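Local coordinates for protein leucyl-tRNA synthetase (Giardia intestinalis, PDB 3PZ6) that probably charges tRNA(Leu) with leucine at the expense of ATP, this chain being its CP1 domain, which edits by deacylating wrongly charged tRNA, at residues L82-L87 and T181-S186. The protein carries 2 engineered substitutions. Residues are numbered along the deposited sequence; the frame is centred on the assembly and turned at random.
Sequences LLAATL and TGIVTS
The side-chain hydroxyl of Thr-181 ties two backbones together, donating to the carbonyl of Leu-83 (OG1 to O 2.7 Å) from 27° outside the carbonyl plane. Its rotamer, with OG1 between the backbone N and the carbonyl carbon (chi1 55°), lets the same oxygen accept two weak bonds, from Ala-85 N and from Ile-183 N within its own segment. Beside it the packing is close and buried: Ile-183 lays CD1 against Leu-83 O, and the Ile-183 and Leu-82 side chains cross at about a right angle, CD1 to CG 3.9 Å. Ala-84 CB sits between two branches, 3.8 Å from Ile-183 CG2 and close to Thr-185 CG2. Farther along the contact slackens. Thr-86 OG1, bonded to Arg-88 N, makes a loose but buried approach to Thr-185 OG1 at 4.3 Å, while the more open side is that of Ala-85 and Val-184, both partly exposed, with Val-184 turned away. The strand axes cross at 69°, too steeply for regular pairing; strand 79-86 pairs instead with 10-18 and 115-120, and 183-186 with 97-100. Such crossing strands at the centre are consistent with the mixed, strongly bent beta core of the leucyl-tRNA synthetase CP1 editing domain, as in the isoleucyl and valyl enzymes.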
loop_
_atom_site.group_PDB
_atom_site.type_symbol
_atom_site.label_atom_id
_atom_site.label_comp_id
_atom_site.label_asym_id
_atom_site.label_seq_id
_atom_site.Cartn_x
_atom_site.Cartn_y
_atom_site.Cartn_z
ATOM N N LEU A 82 -8.046 -0.470 2.166
ATOM C CA LEU A 82 -7.203 -1.657 2.075
ATOM C C LEU A 82 -6.236 -1.612 3.250
ATOM O O LEU A 82 -5.626 -0.575 3.504
ATOM C CB LEU A 82 -6.439 -1.690 0.752
ATOM C CG LEU A 82 -7.124 -2.364 -0.438
ATOM C CD1 LEU A 82 -8.325 -1.570 -0.928
ATOM C CD2 LEU A 82 -6.125 -2.555 -1.558
ATOM N N LEU A 83 -6.122 -2.714 3.985
ATOM C CA LEU A 83 -5.197 -2.762 5.114
ATOM C C LEU A 83 -3.961 -3.571 4.756
ATOM O O LEU A 83 -4.061 -4.737 4.380
ATOM C CB LEU A 83 -5.870 -3.301 6.384
ATOM C CG LEU A 83 -5.171 -2.983 7.711
ATOM C CD1 LEU A 83 -5.585 -1.606 8.217
ATOM C CD2 LEU A 83 -5.453 -4.042 8.774
ATOM N N ALA A 84 -2.802 -2.927 4.853
ATOM C CA ALA A 84 -1.537 -3.529 4.466
ATOM C C ALA A 84 -0.592 -3.585 5.650
ATOM O O ALA A 84 -0.180 -2.549 6.167
ATOM C CB ALA A 84 -0.909 -2.737 3.332
ATOM N N ALA A 85 -0.255 -4.798 6.080
ATOM C CA ALA A 85 0.654 -4.984 7.210
ATOM C C ALA A 85 2.048 -4.503 6.849
ATOM O O ALA A 85 2.493 -4.675 5.713
ATOM C CB ALA A 85 0.701 -6.446 7.634
ATOM N N THR A 86 2.721 -3.888 7.818
ATOM C CA THR A 86 4.116 -3.496 7.672
ATOM C C THR A 86 4.824 -3.527 9.022
ATOM O O THR A 86 4.222 -3.266 10.069
ATOM C CB THR A 86 4.281 -2.093 7.002
ATOM O OG1 THR A 86 5.673 -1.788 6.852
ATOM C CG2 THR A 86 3.624 -1.002 7.825
ATOM N N LEU A 87 6.105 -3.859 8.981
ATOM C CA LEU A 87 6.951 -3.822 10.155
ATOM C C LEU A 87 7.858 -2.599 10.101
ATOM O O LEU A 87 8.646 -2.359 11.015
ATOM C CB LEU A 87 7.791 -5.101 10.244
ATOM C CG LEU A 87 7.064 -6.400 10.622
ATOM C CD1 LEU A 87 7.971 -7.600 10.387
ATOM C CD2 LEU A 87 6.575 -6.359 12.073
ATOM N N THR A 181 -1.984 -9.478 5.898
ATOM C CA THR A 181 -3.333 -9.175 5.424
ATOM C C THR A 181 -3.565 -9.567 3.966
ATOM O O THR A 181 -4.676 -9.411 3.451
ATOM C CB THR A 181 -3.606 -7.680 5.527
ATOM O OG1 THR A 181 -2.581 -6.977 4.818
ATOM C CG2 THR A 181 -3.614 -7.225 6.980
ATOM N N GLY A 182 -2.519 -10.056 3.301
ATOM C CA GLY A 182 -2.591 -10.354 1.875
ATOM C C GLY A 182 -2.386 -9.120 1.013
ATOM O O GLY A 182 -2.328 -9.214 -0.215
ATOM N N ILE A 183 -2.287 -7.962 1.664
ATOM C CA ILE A 183 -1.939 -6.703 1.014
ATOM C C ILE A 183 -0.618 -6.213 1.595
ATOM O O ILE A 183 -0.434 -6.200 2.808
ATOM C CB ILE A 183 -3.030 -5.635 1.195
ATOM C CG1 ILE A 183 -4.393 -6.195 0.776
ATOM C CG2 ILE A 183 -2.695 -4.369 0.386
ATOM C CD1 ILE A 183 -5.572 -5.489 1.401
ATOM N N VAL A 184 0.309 -5.833 0.719
ATOM C CA VAL A 184 1.647 -5.422 1.131
ATOM C C VAL A 184 1.933 -4.008 0.611
ATOM O O VAL A 184 1.446 -3.622 -0.457
ATOM C CB VAL A 184 2.718 -6.428 0.629
ATOM C CG1 VAL A 184 4.091 -6.051 1.121
ATOM C CG2 VAL A 184 2.396 -7.837 1.101
ATOM N N THR A 185 2.700 -3.235 1.376
ATOM C CA THR A 185 3.126 -1.907 0.947
ATOM C C THR A 185 4.245 -2.056 -0.065
ATOM O O THR A 185 4.877 -3.116 -0.149
ATOM C CB THR A 185 3.648 -1.057 2.124
ATOM O OG1 THR A 185 4.833 -1.657 2.665
ATOM C CG2 THR A 185 2.597 -0.929 3.213
ATOM N N SER A 186 4.484 -1.004 -0.845
ATOM C CA SER A 186 5.584 -1.012 -1.794
ATOM C C SER A 186 6.458 0.210 -1.639
ATOM O O SER A 186 6.009 1.334 -1.869
ATOM C CB SER A 186 5.089 -1.129 -3.231
ATOM O OG SER A 186 6.184 -1.183 -4.140
#